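PDB 5BUM: chitinase A from Equisetum arvense, which probably hydrolyses chitin as a family 18 glycoside hydrolase, represented here by its LysM domain, a carbohydrate-binding module. Local coordinates for residues Y6-G11 against Y15-T20; I23-L28 against L35-L40. One frame throughout, in Å; residues are numbered along the deposited sequence.

Contact 1 (Y6-G11 against Y15-T20); sequences YTVKSG and YNIAQT. With SO4 (sulfate ion), chain C.
With CG of Tyr6 anti to the backbone N (chi1 179°), the phenol ring swings from strand 5-7 toward helix 14-21; Ile17 answers with an extended CG1 branch (chi2 175°) that carries CD1 out to it. Methyl and ring meet at an oblique angle, Tyr6 CE2 lying 3.6 Å from Ile17 CD1, while the other branch of the isoleucine, CG2, comes within 3.8 Å of Tyr6 CD2. Val8 adds a looser touch, its CG2 4.3 Å from Ile17 CD1. Leu46 of strand 45-47 packs on both Val8 and Ile17, adding to this small apolar cluster. The phenol's polar end behaves differently: its OH is hydrogen-bonded to Asp12, in the turn between the segments, which also accepts from the backbone N of Lys9. A sulfate ion, probably from the crystallisation liquor, sits nearby, with O1 3.1 Å from Tyr6 OH and O4 2.7 Å from Thr20 OG1. Thr20 OG1 also lies 3.0 Å from Asn16 O, so the destination of its single proton is unsettled. The chemistry thus divides along one side chain: the tyrosine ring meets the helix through apolar contact, with no direct hydrogen bond between the segments, while its hydroxyl bonds to Asp12 and lies near the sulfate.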
loop_
_atom_site.group_PDB
_atom_site.type_symbol
_atom_site.label_atom_id
_atom_site.label_comp_id
_atom_site.label_asym_id
_atom_site.label_seq_id
_atom_site.Cartn_x
_atom_site.Cartn_y
_atom_site.Cartn_z
ATOM N N TYR A 6 -5.603 5.677 -7.460
ATOM C CA TYR A 6 -6.893 5.178 -7.046
ATOM C C TYR A 6 -6.811 4.526 -5.664
ATOM O O TYR A 6 -5.931 3.711 -5.400
ATOM C CB TYR A 6 -7.433 4.119 -8.040
ATOM C CG TYR A 6 -8.779 3.585 -7.589
ATOM C CD1 TYR A 6 -9.920 4.348 -7.725
ATOM C CD2 TYR A 6 -8.882 2.372 -6.978
ATOM C CE1 TYR A 6 -11.161 3.880 -7.301
ATOM C CE2 TYR A 6 -10.096 1.881 -6.536
ATOM C CZ TYR A 6 -11.241 2.626 -6.712
ATOM O OH TYR A 6 -12.464 2.140 -6.247
ATOM N N THR A 7 -7.774 4.833 -4.811
ATOM C CA THR A 7 -7.801 4.342 -3.454
ATOM C C THR A 7 -8.712 3.156 -3.277
ATOM O O THR A 7 -9.927 3.267 -3.419
ATOM C CB THR A 7 -8.351 5.427 -2.524
ATOM O OG1 THR A 7 -7.418 6.519 -2.483
ATOM C CG2 THR A 7 -8.572 4.834 -1.096
ATOM N N VAL A 8 -8.162 2.022 -2.883
ATOM C CA VAL A 8 -8.996 0.831 -2.736
ATOM C C VAL A 8 -10.118 1.085 -1.713
ATOM O O VAL A 8 -9.913 1.724 -0.669
ATOM C CB VAL A 8 -8.145 -0.389 -2.380
ATOM C CG1 VAL A 8 -9.020 -1.576 -2.042
ATOM C CG2 VAL A 8 -7.192 -0.709 -3.513
ATOM N N LYS A 9 -11.313 0.654 -2.087
ATOM C CA LYS A 9 -12.469 0.695 -1.244
ATOM C C LYS A 9 -12.947 -0.718 -1.102
ATOM O O LYS A 9 -12.502 -1.642 -1.800
ATOM C CB LYS A 9 -13.560 1.583 -1.827
ATOM C CG LYS A 9 -13.363 3.053 -1.468
ATOM C CD LYS A 9 -13.915 4.001 -2.518
ATOM C CE LYS A 9 -13.045 4.043 -3.791
ATOM N NZ LYS A 9 -11.961 5.087 -3.840
ATOM N N SER A 10 -13.824 -0.875 -0.137
ATOM C CA SER A 10 -14.404 -2.155 0.236
ATOM C C SER A 10 -14.953 -2.915 -0.980
ATOM O O SER A 10 -15.809 -2.393 -1.683
ATOM C CB SER A 10 -15.544 -1.883 1.241
ATOM O OG SER A 10 -15.826 -3.047 1.983
ATOM N N GLY A 11 -14.459 -4.125 -1.236
ATOM C CA GLY A 11 -14.996 -4.953 -2.330
ATOM C C GLY A 11 -14.422 -4.692 -3.726
ATOM O O GLY A 11 -14.728 -5.412 -4.669
ATOM N N TYR A 15 -9.442 -6.175 -11.539
ATOM C CA TYR A 15 -10.024 -6.132 -12.858
ATOM C C TYR A 15 -10.869 -4.904 -13.012
ATOM O O TYR A 15 -10.754 -4.229 -14.024
ATOM C CB TYR A 15 -10.817 -7.391 -13.155
ATOM C CG TYR A 15 -11.339 -7.489 -14.569
ATOM C CD1 TYR A 15 -10.548 -7.972 -15.602
ATOM C CD2 TYR A 15 -12.649 -7.120 -14.877
ATOM C CE1 TYR A 15 -11.049 -8.067 -16.901
ATOM C CE2 TYR A 15 -13.144 -7.216 -16.174
ATOM C CZ TYR A 15 -12.344 -7.679 -17.166
ATOM O OH TYR A 15 -12.856 -7.754 -18.441
ATOM N N ASN A 16 -11.684 -4.558 -12.028
ATOM C CA ASN A 16 -12.609 -3.444 -12.244
ATOM C C ASN A 16 -11.935 -2.104 -12.120
ATOM O O ASN A 16 -12.359 -1.125 -12.758
ATOM C CB ASN A 16 -13.784 -3.481 -11.276
ATOM C CG ASN A 16 -14.656 -4.669 -11.496
ATOM O OD1 ASN A 16 -15.335 -5.137 -10.595
ATOM N ND2 ASN A 16 -14.638 -5.176 -12.699
ATOM N N ILE A 17 -10.944 -2.036 -11.236
ATOM C CA ILE A 17 -10.176 -0.811 -11.034
ATOM C C ILE A 17 -9.503 -0.474 -12.341
ATOM O O ILE A 17 -9.579 0.643 -12.816
ATOM C CB ILE A 17 -9.114 -0.999 -9.922
ATOM C CG1 ILE A 17 -9.868 -1.159 -8.546
ATOM C CG2 ILE A 17 -8.090 0.129 -9.981
ATOM C CD1 ILE A 17 -9.035 -1.464 -7.321
ATOM N N ALA A 18 -8.884 -1.471 -12.934
ATOM C CA ALA A 18 -8.224 -1.328 -14.212
ATOM C C ALA A 18 -9.189 -0.887 -15.331
ATOM O O ALA A 18 -8.923 0.048 -16.064
ATOM C CB ALA A 18 -7.597 -2.666 -14.569
ATOM N N GLN A 19 -10.304 -1.581 -15.476
ATOM C CA GLN A 19 -11.319 -1.162 -16.450
ATOM C C GLN A 19 -11.714 0.286 -16.241
ATOM O O GLN A 19 -11.723 1.034 -17.187
ATOM C CB GLN A 19 -12.581 -1.983 -16.329
ATOM C CG GLN A 19 -12.617 -3.208 -17.174
ATOM C CD GLN A 19 -14.025 -3.718 -17.146
ATOM O OE1 GLN A 19 -14.729 -3.590 -16.116
ATOM N NE2 GLN A 19 -14.479 -4.254 -18.264
ATOM N N THR A 20 -12.027 0.673 -15.005
ATOM C CA THR A 20 -12.290 2.069 -14.724
ATOM C C THR A 20 -11.265 3.070 -15.324
ATOM O O THR A 20 -11.656 4.172 -15.762
ATOM C CB THR A 20 -12.452 2.287 -13.228
ATOM O OG1 THR A 20 -13.623 1.573 -12.829
ATOM C CG2 THR A 20 -12.660 3.771 -12.896
HETATM S S SO4 C . -14.182 0.217 -9.342
HETATM O O1 SO4 C . -14.211 1.593 -8.767
HETATM O O2 SO4 C . -15.510 -0.220 -9.886
HETATM O O3 SO4 C . -13.744 -0.794 -8.325
HETATM O O4 SO4 C . -13.225 0.327 -10.465
#

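Contact 2 (I23-L28 against L35-L40); sequences IDVATL and LQCDNL
Leu28 and Leu35 make the nearer of two apolar touches between helix 25-30 and the loop that leads on to strand 45-47. A single methyl does the work on the loop side: CD2 of Leu35 lies 3.9 Å from Leu28 CG and 4.1 Å from Leu28 CD2, so it lies against the CG-CD2 side of the helix leucine, the two side chains running at a slant to each other. Both leucines hold CG anti to the backbone N (chi1 -171° for Leu28, 179° for Leu35), which extends the branched ends into the gap between backbones whose CA atoms stay 8.4 Å apart. One helical turn earlier, Val25 CG1 meets Cys37 SG at 4.1 Å, a slack contact of methyl with sulfur. That sulfur is fixed from elsewhere, being joined in a disulfide to Cys14 at the start of helix 14-21. Leu28 and Leu35 also both touch Cys14, and Leu28 reaches Ile17 beyond it.

Farther out, the helix start is set by Asp24 at the N-cap. Its OD1 accepts from Thr27 N at 3.0 Å and from Thr27 OG1 at 2.6 Å, the two donors arriving from opposite faces of the carboxylate plane, which should restrain its rotation. In the loop, Asn39 N bonds to Gln36 O at 2.9 Å, closing a turn that holds Cys37. Gln36 and Asn39 also pack against the second subunit, where Gln36 OE1 has a weak hydrogen bond with Asn39 of that subunit. Taken together, a capped second helix and a cystine-tethered loop, both packed beside the first helix, fit the compact beta-alpha-alpha-beta fold of a LysM domain.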
loop_
_atom_site.group_PDB
_atom_site.type_symbol
_atom_site.label_atom_id
_atom_site.label_comp_id
_atom_site.label_asym_id
_atom_site.label_seq_id
_atom_site.Cartn_x
_atom_site.Cartn_y
_atom_site.Cartn_z
ATOM N N ILE A 23 -7.343 0.541 -18.647
ATOM C CA ILE A 23 -6.175 -0.359 -18.694
ATOM C C ILE A 23 -6.561 -1.785 -18.307
ATOM O O ILE A 23 -7.681 -2.050 -17.861
ATOM C CB ILE A 23 -5.039 0.085 -17.757
ATOM C CG1 ILE A 23 -5.483 0.123 -16.293
ATOM C CG2 ILE A 23 -4.538 1.473 -18.140
ATOM C CD1 ILE A 23 -4.371 0.654 -15.401
ATOM N N ASP A 24 -5.620 -2.703 -18.481
ATOM C CA ASP A 24 -5.829 -4.061 -18.054
ATOM C C ASP A 24 -5.027 -4.315 -16.773
ATOM O O ASP A 24 -4.197 -3.493 -16.336
ATOM C CB ASP A 24 -5.484 -5.059 -19.173
ATOM C CG ASP A 24 -4.018 -4.960 -19.652
ATOM O OD1 ASP A 24 -3.171 -4.247 -19.047
ATOM O OD2 ASP A 24 -3.723 -5.597 -20.682
ATOM N N VAL A 25 -5.274 -5.475 -16.180
ATOM C CA VAL A 25 -4.667 -5.775 -14.904
ATOM C C VAL A 25 -3.173 -5.813 -14.995
ATOM O O VAL A 25 -2.514 -5.313 -14.092
ATOM C CB VAL A 25 -5.209 -7.051 -14.287
ATOM C CG1 VAL A 25 -4.363 -7.376 -13.067
ATOM C CG2 VAL A 25 -6.694 -6.841 -13.906
ATOM N N ALA A 26 -2.621 -6.377 -16.066
ATOM C CA ALA A 26 -1.127 -6.400 -16.193
ATOM C C ALA A 26 -0.546 -5.018 -16.171
ATOM O O ALA A 26 0.482 -4.805 -15.570
ATOM C CB ALA A 26 -0.675 -7.092 -17.480
ATOM N N THR A 27 -1.194 -4.074 -16.850
ATOM C CA THR A 27 -0.716 -2.694 -16.829
ATOM C C THR A 27 -0.803 -2.143 -15.423
ATOM O O THR A 27 0.157 -1.588 -14.920
ATOM C CB THR A 27 -1.482 -1.771 -17.784
ATOM O OG1 THR A 27 -1.437 -2.302 -19.116
ATOM C CG2 THR A 27 -0.851 -0.384 -17.799
ATOM N N LEU A 28 -1.949 -2.305 -14.780
ATOM C CA LEU A 28 -2.067 -1.914 -13.380
ATOM C C LEU A 28 -0.898 -2.506 -12.591
ATOM O O LEU A 28 -0.358 -1.831 -11.700
ATOM C CB LEU A 28 -3.377 -2.457 -12.764
ATOM C CG LEU A 28 -3.740 -1.951 -11.371
ATOM C CD1 LEU A 28 -3.804 -0.421 -11.401
ATOM C CD2 LEU A 28 -5.054 -2.530 -10.845
ATOM N N LEU A 35 2.344 -5.547 -6.699
ATOM C CA LEU A 35 0.876 -5.606 -6.422
ATOM C C LEU A 35 0.412 -7.029 -6.210
ATOM O O LEU A 35 0.903 -7.930 -6.878
ATOM C CB LEU A 35 0.087 -4.972 -7.572
ATOM C CG LEU A 35 -1.433 -4.965 -7.462
ATOM C CD1 LEU A 35 -1.872 -4.333 -6.155
ATOM C CD2 LEU A 35 -2.075 -4.236 -8.630
ATOM N N GLN A 36 -0.487 -7.245 -5.252
ATOM C CA GLN A 36 -1.082 -8.556 -5.024
ATOM C C GLN A 36 -2.583 -8.435 -5.062
ATOM O O GLN A 36 -3.256 -8.077 -4.029
ATOM C CB GLN A 36 -0.691 -9.135 -3.669
ATOM C CG GLN A 36 0.793 -9.503 -3.521
ATOM C CD GLN A 36 1.169 -9.857 -2.063
ATOM O OE1 GLN A 36 2.314 -9.685 -1.668
ATOM N NE2 GLN A 36 0.204 -10.324 -1.269
ATOM N N CYS A 37 -3.117 -8.761 -6.238
ATOM C CA CYS A 37 -4.552 -8.547 -6.476
ATOM C C CYS A 37 -5.416 -9.428 -5.577
ATOM O O CYS A 37 -6.560 -9.075 -5.293
ATOM C CB CYS A 37 -4.868 -8.724 -7.973
ATOM S SG CYS A 37 -4.196 -7.364 -9.000
ATOM N N ASP A 38 -4.864 -10.543 -5.079
ATOM C CA ASP A 38 -5.626 -11.418 -4.146
ATOM C C ASP A 38 -5.724 -10.873 -2.754
ATOM O O ASP A 38 -6.339 -11.494 -1.922
ATOM C CB ASP A 38 -5.090 -12.854 -4.074
ATOM C CG ASP A 38 -3.576 -12.958 -3.829
ATOM O OD1 ASP A 38 -2.861 -11.977 -3.547
ATOM O OD2 ASP A 38 -3.081 -14.101 -3.930
ATOM N N ASN A 39 -5.187 -9.678 -2.534
ATOM C CA ASN A 39 -4.843 -9.219 -1.207
ATOM C C ASN A 39 -4.746 -7.700 -1.132
ATOM O O ASN A 39 -3.769 -7.139 -0.621
ATOM C CB ASN A 39 -3.491 -9.830 -0.833
ATOM C CG ASN A 39 -3.108 -9.572 0.616
ATOM O OD1 ASN A 39 -1.918 -9.456 0.920
ATOM N ND2 ASN A 39 -4.105 -9.483 1.512
ATOM N N LEU A 40 -5.757 -7.044 -1.678
ATOM C CA LEU A 40 -5.800 -5.614 -1.660
ATOM C C LEU A 40 -6.291 -5.192 -0.295
ATOM O O LEU A 40 -7.170 -5.840 0.288
ATOM C CB LEU A 40 -6.786 -5.120 -2.692
ATOM C CG LEU A 40 -6.459 -5.393 -4.135
ATOM C CD1 LEU A 40 -7.608 -4.963 -5.020
ATOM C CD2 LEU A 40 -5.203 -4.644 -4.489
#

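Helix 14-21 links the two contacts: it is one side of contact 1, set against strand 5-7, and residues of contact 2, from helix 25-30 and the loop 35-40, pack on it. Their centres lie about 9 Å apart, and they meet directly where Ala18 O probably accepts from Ile23 N and where Val25 CG2 packs on Tyr15 CA. Neither has a hydrogen bond between its own segments. Contact 1 is the more buried, an aromatic and aliphatic meeting whose polar margin holds a sulfate. Contact 2 is only partly buried, purely aliphatic apart from the disulfide sulfur, and its loop continues outward to the second subunit, which does not touch contact 1.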